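Local structure of sensor protein (Vibrio cholerae, 3BY9) at residues Arg61-Val66 against Thr84-Asn89; Gln71-Tyr76 against Val147-Leu152; Tyr131-Val136 against Leu143-Val148. The protein senses C4-dicarboxylates such as succinate through this extracytoplasmic domain of the histidine kinase DctB, which probably relays the signal by ATP-dependent histidine phosphorylation. One frame throughout, in Å; residues are numbered along the deposited sequence.

Interaction 1 of 3, residues Arg61-Val66 against Thr84-Asn89; sequences RYLEQV and TIASSN
Leu63 and Glu64, on helix 53-70, lie against Ala86 and Ser88 where strand 84-87, an edge strand of the five-stranded antiparallel sheet, runs out: a compact example of a helix packed on a sheet beside its edge. The backbones come very close at one point: Glu64 CA and Ser88 CA are 3.8 Å apart. Ser88 turns its CB into the gap, 3.5 Å from Leu63 O and touching Glu64 CA.

Leu63 supplies the apolar part. With CG anti to its own carbonyl carbon (chi1 -66°), the side chain is carried along the strand so that CD1 meets Ala86 CB at 4.0 Å. The same CD1 lies 3.7 Å from Ala86 O, so one methyl covers both the side chain and the peptide of this residue. Ala86 belongs to a classic beta bulge, in which it and Ile85 both face Leu77 on strand 74-79. Beyond Ala86, Leu63 also reaches Thr75 and Leu77 on that strand and Leu43 of helix 41-48, which places it between the sheet and a second helix.

Glu64 meets Ser88 through its aliphatic part, CG resting 3.8 Å from Ser88 O. The chain then continues fully extended (chi2 -180°), delivering OE1 to Trp90 NE1 and OE2 to Asn91 ND2. The polar groups of the strand end are engaged away from the helix segment. Ser88 OG accepts a hydrogen bond from Thr75 N, whereas Ser87, whose CB points away from the helix, donates from OG to Asn89 OD1 at 2.6 Å. That donor stands well above the plane of the Asn89 amide, 67° out of it, while Phe96 N also bonds to OD1.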
loop_
_atom_site.group_PDB
_atom_site.type_symbol
_atom_site.label_atom_id
_atom_site.label_comp_id
_atom_site.label_asym_id
_atom_site.label_seq_id
_atom_site.Cartn_x
_atom_site.Cartn_y
_atom_site.Cartn_z
ATOM N N ARG A 61 -14.782 1.816 20.640
ATOM C CA ARG A 61 -15.943 1.053 20.175
ATOM C C ARG A 61 -16.526 1.647 18.913
ATOM O O ARG A 61 -16.981 0.920 18.036
ATOM C CB ARG A 61 -16.981 0.964 21.302
ATOM C CG ARG A 61 -16.383 0.061 22.450
ATOM C CD ARG A 61 -17.306 -0.060 23.678
ATOM N NE ARG A 61 -16.751 -0.981 24.680
ATOM C CZ ARG A 61 -16.827 -2.309 24.621
ATOM N NH1 ARG A 61 -17.444 -2.916 23.604
ATOM N NH2 ARG A 61 -16.276 -3.037 25.589
ATOM N N TYR A 62 -16.456 2.983 18.798
ATOM C CA TYR A 62 -16.974 3.629 17.574
ATOM C C TYR A 62 -16.077 3.275 16.391
ATOM O O TYR A 62 -16.576 2.910 15.319
ATOM C CB TYR A 62 -17.022 5.155 17.774
ATOM C CG TYR A 62 -17.403 5.894 16.514
ATOM C CD1 TYR A 62 -18.615 5.654 15.891
ATOM C CD2 TYR A 62 -16.539 6.850 15.968
ATOM C CE1 TYR A 62 -18.996 6.344 14.705
ATOM C CE2 TYR A 62 -16.907 7.559 14.803
ATOM C CZ TYR A 62 -18.119 7.298 14.175
ATOM O OH TYR A 62 -18.424 7.902 12.965
ATOM N N LEU A 63 -14.760 3.360 16.568
ATOM C CA LEU A 63 -13.857 3.064 15.437
ATOM C C LEU A 63 -13.999 1.576 15.055
ATOM O O LEU A 63 -13.875 1.194 13.887
ATOM C CB LEU A 63 -12.393 3.386 15.803
ATOM C CG LEU A 63 -12.126 4.903 16.037
ATOM C CD1 LEU A 63 -10.646 5.102 16.456
ATOM C CD2 LEU A 63 -12.456 5.706 14.818
ATOM N N GLU A 64 -14.276 0.733 16.047
ATOM C CA GLU A 64 -14.447 -0.676 15.749
ATOM C C GLU A 64 -15.693 -0.866 14.854
ATOM O O GLU A 64 -15.672 -1.688 13.938
ATOM C CB GLU A 64 -14.565 -1.438 17.082
ATOM C CG GLU A 64 -14.671 -2.947 16.920
ATOM C CD GLU A 64 -14.793 -3.675 18.267
ATOM O OE1 GLU A 64 -14.958 -3.040 19.349
ATOM O OE2 GLU A 64 -14.709 -4.928 18.221
ATOM N N GLN A 65 -16.760 -0.108 15.140
ATOM C CA GLN A 65 -18.010 -0.158 14.370
ATOM C C GLN A 65 -17.764 0.358 12.968
ATOM O O GLN A 65 -18.195 -0.231 11.997
ATOM C CB GLN A 65 -19.095 0.687 15.098
ATOM C CG GLN A 65 -19.598 -0.038 16.307
ATOM C CD GLN A 65 -20.330 0.853 17.300
ATOM O OE1 GLN A 65 -20.924 0.352 18.270
ATOM N NE2 GLN A 65 -20.279 2.155 17.093
ATOM N N VAL A 66 -17.074 1.491 12.861
ATOM C CA VAL A 66 -16.787 2.022 11.535
ATOM C C VAL A 66 -15.981 1.021 10.719
ATOM O O VAL A 66 -16.282 0.751 9.555
ATOM C CB VAL A 66 -15.945 3.324 11.635
ATOM C CG1 VAL A 66 -15.422 3.735 10.237
ATOM C CG2 VAL A 66 -16.820 4.447 12.255
ATOM N N THR A 84 -0.864 6.458 19.059
ATOM C CA THR A 84 -2.194 5.955 18.776
ATOM C C THR A 84 -2.972 5.979 20.078
ATOM O O THR A 84 -2.537 5.371 21.065
ATOM C CB THR A 84 -2.130 4.514 18.226
ATOM O OG1 THR A 84 -1.377 4.554 17.027
ATOM C CG2 THR A 84 -3.594 4.016 17.855
ATOM N N ILE A 85 -4.107 6.676 20.097
ATOM C CA ILE A 85 -4.883 6.770 21.326
ATOM C C ILE A 85 -6.194 5.980 21.295
ATOM O O ILE A 85 -6.742 5.717 22.336
ATOM C CB ILE A 85 -5.199 8.229 21.736
ATOM C CG1 ILE A 85 -6.110 8.904 20.688
ATOM C CG2 ILE A 85 -3.912 9.054 21.909
ATOM C CD1 ILE A 85 -6.666 10.240 21.300
ATOM N N ALA A 86 -6.711 5.644 20.110
ATOM C CA ALA A 86 -7.946 4.836 20.068
ATOM C C ALA A 86 -7.864 4.049 18.766
ATOM O O ALA A 86 -7.260 4.494 17.801
ATOM C CB ALA A 86 -9.212 5.740 20.103
ATOM N N SER A 87 -8.483 2.872 18.726
ATOM C CA SER A 87 -8.306 2.083 17.526
ATOM C C SER A 87 -9.337 0.962 17.426
ATOM O O SER A 87 -9.768 0.417 18.432
ATOM C CB SER A 87 -6.915 1.424 17.590
ATOM O OG SER A 87 -6.686 0.596 16.436
ATOM N N SER A 88 -9.716 0.610 16.207
ATOM C CA SER A 88 -10.652 -0.491 16.013
ATOM C C SER A 88 -10.080 -1.809 16.515
ATOM O O SER A 88 -10.859 -2.746 16.807
ATOM C CB SER A 88 -10.962 -0.613 14.501
ATOM O OG SER A 88 -9.758 -0.909 13.791
ATOM N N ASN A 89 -8.743 -1.919 16.615
ATOM C CA ASN A 89 -8.138 -3.191 17.061
ATOM C C ASN A 89 -7.729 -3.213 18.530
ATOM O O ASN A 89 -6.917 -4.043 18.957
ATOM C CB ASN A 89 -6.925 -3.546 16.159
ATOM C CG ASN A 89 -5.881 -2.420 16.073
ATOM O OD1 ASN A 89 -5.638 -1.741 17.051
ATOM N ND2 ASN A 89 -5.282 -2.229 14.901
#

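Interaction 2 of 3, residues Gln71-Tyr76 against Val147-Leu152; sequences QAADTY and VVKMDL
Val147 lies under the ring of Tyr76 where strands 141-150 and 74-79 run antiparallel in the five-stranded sheet of one of the two PAS-like halves of this sensor domain. Its CB stands 3.8 Å from the ring centroid, a CH-pi contact over one face, and CG1 reaches on to the phenol oxygen. Tyr76 CG sits between its own N and carbonyl carbon (chi1 51°), which folds the ring back over Val147; OH is bonded to Tyr106 OH of the succinate site. The backbones of this pair exchange two hydrogen bonds.

Val148, on the other face, packs CG2 beside Thr75 and CG1 3.9 Å from Ala72 CB. Lys149 then meets a classic bulge: its O accepts from both Ala73 N (2.8 Å) and Asp74 N (3.2 Å), while its N gives Asp74 O a nearly straight bond (175°). The fully extended lysine chain runs alongside Asp74, CD 3.5 Å from OD2; Asn89 ND2 and a salt bridge to Arg94 hold OD1. NZ stays beyond salt-bridge range of OD2, and a water joins them; NZ also bonds to Gln127 O and succinate. Asp151, whose OD2 bonds to Ser153 OG, closes the contact: its N donates to a water (2.8 Å) that donates to Gln71 O.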
loop_
_atom_site.group_PDB
_atom_site.type_symbol
_atom_site.label_atom_id
_atom_site.label_comp_id
_atom_site.label_asym_id
_atom_site.label_seq_id
_atom_site.Cartn_x
_atom_site.Cartn_y
_atom_site.Cartn_z
ATOM N N GLN A 71 -15.385 -2.611 6.200
ATOM C CA GLN A 71 -14.593 -3.825 6.027
ATOM C C GLN A 71 -13.117 -3.536 5.755
ATOM O O GLN A 71 -12.532 -4.053 4.818
ATOM C CB GLN A 71 -15.184 -4.726 4.909
ATOM C CG GLN A 71 -16.532 -5.343 5.306
ATOM C CD GLN A 71 -16.408 -6.432 6.368
ATOM O OE1 GLN A 71 -16.693 -6.224 7.558
ATOM N NE2 GLN A 71 -15.975 -7.616 5.935
ATOM N N ALA A 72 -12.539 -2.658 6.583
ATOM C CA ALA A 72 -11.117 -2.368 6.511
ATOM C C ALA A 72 -10.322 -3.245 7.493
ATOM O O ALA A 72 -10.885 -3.997 8.295
ATOM C CB ALA A 72 -10.843 -0.895 6.842
ATOM N N ALA A 73 -9.004 -3.210 7.358
ATOM C CA ALA A 73 -8.200 -3.979 8.305
ATOM C C ALA A 73 -8.185 -3.271 9.641
ATOM O O ALA A 73 -8.473 -3.885 10.661
ATOM C CB ALA A 73 -6.774 -4.142 7.782
ATOM N N ASP A 74 -7.898 -1.965 9.653
ATOM C CA ASP A 74 -7.820 -1.245 10.920
ATOM C C ASP A 74 -8.212 0.208 10.712
ATOM O O ASP A 74 -7.964 0.745 9.639
ATOM C CB ASP A 74 -6.357 -1.235 11.425
ATOM C CG ASP A 74 -5.760 -2.637 11.498
ATOM O OD1 ASP A 74 -5.998 -3.349 12.511
ATOM O OD2 ASP A 74 -5.083 -3.031 10.529
ATOM N N THR A 75 -8.771 0.833 11.748
ATOM C CA THR A 75 -9.156 2.273 11.644
ATOM C C THR A 75 -8.682 2.811 13.000
ATOM O O THR A 75 -9.129 2.331 14.029
ATOM C CB THR A 75 -10.672 2.451 11.486
ATOM O OG1 THR A 75 -11.110 1.822 10.256
ATOM C CG2 THR A 75 -11.020 3.954 11.427
ATOM N N TYR A 76 -7.803 3.833 12.979
ATOM C CA TYR A 76 -7.211 4.218 14.255
ATOM C C TYR A 76 -6.884 5.705 14.298
ATOM O O TYR A 76 -6.576 6.315 13.278
ATOM C CB TYR A 76 -5.943 3.381 14.552
ATOM C CG TYR A 76 -4.907 3.309 13.449
ATOM C CD1 TYR A 76 -3.669 3.943 13.601
ATOM C CD2 TYR A 76 -5.133 2.539 12.274
ATOM C CE1 TYR A 76 -2.656 3.799 12.605
ATOM C CE2 TYR A 76 -4.141 2.414 11.309
ATOM C CZ TYR A 76 -2.937 3.020 11.470
ATOM O OH TYR A 76 -1.974 2.816 10.506
ATOM N N VAL A 147 -6.656 7.388 10.532
ATOM C CA VAL A 147 -6.092 6.517 9.489
ATOM C C VAL A 147 -6.977 5.316 9.253
ATOM O O VAL A 147 -7.529 4.747 10.197
ATOM C CB VAL A 147 -4.727 5.949 9.952
ATOM C CG1 VAL A 147 -4.080 5.153 8.790
ATOM C CG2 VAL A 147 -3.766 7.113 10.380
ATOM N N VAL A 148 -7.140 4.962 7.989
ATOM C CA VAL A 148 -7.854 3.715 7.666
ATOM C C VAL A 148 -6.808 2.870 6.895
ATOM O O VAL A 148 -6.204 3.370 5.955
ATOM C CB VAL A 148 -9.033 4.021 6.731
ATOM C CG1 VAL A 148 -9.586 2.702 6.097
ATOM C CG2 VAL A 148 -10.187 4.625 7.564
ATOM N N LYS A 149 -6.625 1.610 7.292
ATOM C CA LYS A 149 -5.703 0.697 6.606
ATOM C C LYS A 149 -6.542 -0.386 5.951
ATOM O O LYS A 149 -7.360 -1.022 6.603
ATOM C CB LYS A 149 -4.744 0.063 7.614
ATOM C CG LYS A 149 -3.805 -0.967 6.992
ATOM C CD LYS A 149 -3.011 -1.686 8.113
ATOM C CE LYS A 149 -2.041 -2.730 7.469
ATOM N NZ LYS A 149 -1.339 -3.470 8.594
HETATM N N MSE A 150 -6.293 -0.566 4.657
HETATM C CA MSE A 150 -7.021 -1.545 3.830
HETATM C C MSE A 150 -6.120 -2.727 3.529
HETATM O O MSE A 150 -4.966 -2.546 3.151
HETATM C CB MSE A 150 -7.452 -0.890 2.474
HETATM C CG MSE A 150 -8.380 -1.788 1.680
HETATM SE SE MSE A 150 -8.382 -1.145 -0.204
HETATM C CE MSE A 150 -6.588 -1.788 -0.687
ATOM N N ASP A 151 -6.663 -3.939 3.680
ATOM C CA ASP A 151 -5.939 -5.178 3.374
ATOM C C ASP A 151 -5.882 -5.197 1.849
ATOM O O ASP A 151 -6.785 -4.677 1.186
ATOM C CB ASP A 151 -6.785 -6.351 3.899
ATOM C CG ASP A 151 -6.172 -7.701 3.626
ATOM O OD1 ASP A 151 -5.167 -8.049 4.296
ATOM O OD2 ASP A 151 -6.707 -8.416 2.741
ATOM N N LEU A 152 -4.853 -5.836 1.310
ATOM C CA LEU A 152 -4.660 -5.896 -0.154
ATOM C C LEU A 152 -5.274 -7.091 -0.859
ATOM O O LEU A 152 -5.191 -7.192 -2.087
ATOM C CB LEU A 152 -3.192 -5.928 -0.454
ATOM C CG LEU A 152 -2.457 -4.768 0.200
ATOM C CD1 LEU A 152 -0.998 -4.863 -0.150
ATOM C CD2 LEU A 152 -3.027 -3.446 -0.287
HETATM O O HOH W 1 -9.411 -4.214 4.200
HETATM O O HOH W 2 -3.359 -4.922 9.983
#

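Interaction 3 of 3, residues Tyr131-Val136 against Leu143-Val148; sequences YYAYPV and LGVIVV
Tyr131-Val136 and Leu143-Val148 run antiparallel, their axes approaching to 4.4 Å with 153° between their directions, a clear twist. Tyr132 pairs with Val148 and Tyr134 with Ile146, each pair exchanging two backbone hydrogen bonds; Tyr132 N to Val148 O, for instance, is 2.9 Å long and nearly straight. Further along, Leu143 N donates to Val136 O at 2.8 Å. Ala133 and Pro135 take the non-hydrogen-bonded positions opposite Val147 and Val145, so the proline, which lacks an N-H, costs this strand pair no bond. Carbonyl oxygens do extra duty there, as where Ile146 O is approached by Ala133 CA at 3.2 Å.

These are the two arms of the beta hairpin 128-138/141-150, and its faces serve different neighbours. On one, Ala133 CB sits between Val145 CG1 (3.8 Å) and Val147 CG2; helix 105-110 covers this face, Tyr106 and Ser110 touching Ala133 and Phe107 touching Val145. At the end of this row the Tyr131 ring turns its edge to Val147 CG1, with CD1 at 4.1 Å. The ring itself stacks on Tyr106, and its hydroxyl hydrogen-bonds to succinate, so the edge contact borders the ligand pocket.

The reverse face carries Tyr132, Tyr134, Val136, Ile146 and Val148. Ile146 CG2 occupies the crowded position between its N and carbonyl carbon, and from there touches Tyr134 CB at 4.1 Å; its CB meets Val136 CG2. The Tyr134 ring leads away from Ile146 to stack with His35, while Pro135 CD lies over the rim of one face, 3.4 Å above the plane.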
loop_
_atom_site.group_PDB
_atom_site.type_symbol
_atom_site.label_atom_id
_atom_site.label_comp_id
_atom_site.label_asym_id
_atom_site.label_seq_id
_atom_site.Cartn_x
_atom_site.Cartn_y
_atom_site.Cartn_z
ATOM N N TYR A 131 -2.769 2.634 3.156
ATOM C CA TYR A 131 -3.204 3.524 4.218
ATOM C C TYR A 131 -3.699 4.855 3.714
ATOM O O TYR A 131 -3.047 5.459 2.846
ATOM C CB TYR A 131 -2.016 3.818 5.169
ATOM C CG TYR A 131 -1.388 2.599 5.838
ATOM C CD1 TYR A 131 -1.572 2.346 7.185
ATOM C CD2 TYR A 131 -0.537 1.740 5.124
ATOM C CE1 TYR A 131 -0.938 1.267 7.833
ATOM C CE2 TYR A 131 0.101 0.670 5.770
ATOM C CZ TYR A 131 -0.101 0.442 7.096
ATOM O OH TYR A 131 0.495 -0.629 7.718
ATOM N N TYR A 132 -4.861 5.293 4.238
ATOM C CA TYR A 132 -5.365 6.642 3.924
ATOM C C TYR A 132 -5.398 7.406 5.253
ATOM O O TYR A 132 -5.894 6.883 6.263
ATOM C CB TYR A 132 -6.787 6.581 3.374
ATOM C CG TYR A 132 -6.814 6.127 1.924
ATOM C CD1 TYR A 132 -6.432 7.001 0.911
ATOM C CD2 TYR A 132 -7.223 4.851 1.605
ATOM C CE1 TYR A 132 -6.469 6.600 -0.434
ATOM C CE2 TYR A 132 -7.275 4.427 0.274
ATOM C CZ TYR A 132 -6.909 5.295 -0.713
ATOM O OH TYR A 132 -7.019 4.874 -2.015
ATOM N N ALA A 133 -4.916 8.648 5.260
ATOM C CA ALA A 133 -4.891 9.411 6.511
ATOM C C ALA A 133 -5.427 10.816 6.270
ATOM O O ALA A 133 -5.409 11.333 5.124
ATOM C CB ALA A 133 -3.434 9.475 7.037
ATOM N N TYR A 134 -5.949 11.418 7.329
ATOM C CA TYR A 134 -6.538 12.756 7.164
ATOM C C TYR A 134 -6.411 13.478 8.496
ATOM O O TYR A 134 -6.538 12.880 9.558
ATOM C CB TYR A 134 -8.037 12.596 6.814
ATOM C CG TYR A 134 -8.619 13.813 6.146
ATOM C CD1 TYR A 134 -8.547 13.968 4.752
ATOM C CD2 TYR A 134 -9.229 14.817 6.898
ATOM C CE1 TYR A 134 -9.066 15.109 4.144
ATOM C CE2 TYR A 134 -9.753 15.953 6.278
ATOM C CZ TYR A 134 -9.662 16.090 4.901
ATOM O OH TYR A 134 -10.156 17.259 4.275
ATOM N N PRO A 135 -6.144 14.799 8.467
ATOM C CA PRO A 135 -6.016 15.532 9.734
ATOM C C PRO A 135 -7.371 15.711 10.462
ATOM O O PRO A 135 -8.407 15.915 9.803
ATOM C CB PRO A 135 -5.471 16.912 9.283
ATOM C CG PRO A 135 -6.124 17.077 7.892
ATOM C CD PRO A 135 -5.909 15.663 7.290
ATOM N N VAL A 136 -7.352 15.631 11.802
ATOM C CA VAL A 136 -8.570 15.915 12.570
ATOM C C VAL A 136 -8.432 17.389 12.950
ATOM O O VAL A 136 -7.480 17.758 13.630
ATOM C CB VAL A 136 -8.656 15.081 13.833
ATOM C CG1 VAL A 136 -9.927 15.509 14.660
ATOM C CG2 VAL A 136 -8.776 13.573 13.443
ATOM N N LEU A 143 -5.560 18.626 15.543
ATOM C CA LEU A 143 -5.429 17.937 16.816
ATOM C C LEU A 143 -4.890 16.509 16.702
ATOM O O LEU A 143 -4.511 15.941 17.709
ATOM C CB LEU A 143 -6.819 17.831 17.469
ATOM C CG LEU A 143 -7.581 19.110 17.760
ATOM C CD1 LEU A 143 -8.944 18.687 18.438
ATOM C CD2 LEU A 143 -6.793 19.957 18.709
ATOM N N GLY A 144 -4.836 15.955 15.491
ATOM C CA GLY A 144 -4.377 14.571 15.366
ATOM C C GLY A 144 -4.640 14.092 13.941
ATOM O O GLY A 144 -4.926 14.878 13.047
ATOM N N VAL A 145 -4.584 12.781 13.746
ATOM C CA VAL A 145 -4.742 12.205 12.411
ATOM C C VAL A 145 -5.570 10.934 12.543
ATOM O O VAL A 145 -5.353 10.153 13.481
ATOM C CB VAL A 145 -3.345 11.774 11.840
ATOM C CG1 VAL A 145 -3.497 10.931 10.530
ATOM C CG2 VAL A 145 -2.510 13.028 11.492
ATOM N N ILE A 146 -6.510 10.751 11.614
ATOM C CA ILE A 146 -7.304 9.497 11.588
ATOM C C ILE A 146 -6.814 8.710 10.351
ATOM O O ILE A 146 -6.554 9.288 9.278
ATOM C CB ILE A 146 -8.822 9.846 11.534
ATOM C CG1 ILE A 146 -9.652 8.554 11.390
ATOM C CG2 ILE A 146 -9.162 10.703 10.329
ATOM C CD1 ILE A 146 -9.568 7.614 12.590
ATOM N N VAL A 147 -6.656 7.388 10.532
ATOM C CA VAL A 147 -6.092 6.517 9.489
ATOM C C VAL A 147 -6.977 5.316 9.253
ATOM O O VAL A 147 -7.529 4.747 10.197
ATOM C CB VAL A 147 -4.727 5.949 9.952
ATOM C CG1 VAL A 147 -4.080 5.153 8.790
ATOM C CG2 VAL A 147 -3.766 7.113 10.380
ATOM N N VAL A 148 -7.140 4.962 7.989
ATOM C CA VAL A 148 -7.854 3.715 7.666
ATOM C C VAL A 148 -6.808 2.870 6.895
ATOM O O VAL A 148 -6.204 3.370 5.955
ATOM C CB VAL A 148 -9.033 4.021 6.731
ATOM C CG1 VAL A 148 -9.586 2.702 6.097
ATOM C CG2 VAL A 148 -10.187 4.625 7.564
#

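How the interactions relate
All three contacts belong to one antiparallel sheet, and each touches the other two. Interactions 1 and 2 join through neighbouring strands, where Ser88 N lies 2.8 Å from Thr75 O and Asn89 ND2 probably bonds to Asp74 OD1. Interactions 2 and 3 share Val147 and Val148, their centres about 12 Å apart. On the succinate side they meet at the pocket: Tyr76 OH is 3.3 Å from Tyr131 CE1, and Lys149 CE is 3.3 Å from Tyr131 OH. On the other face, Ile146 CD1 of interaction 3 reaches Thr75 CG2 of interaction 2 and, at 4.1 Å, Leu63 CD2 of interaction 1.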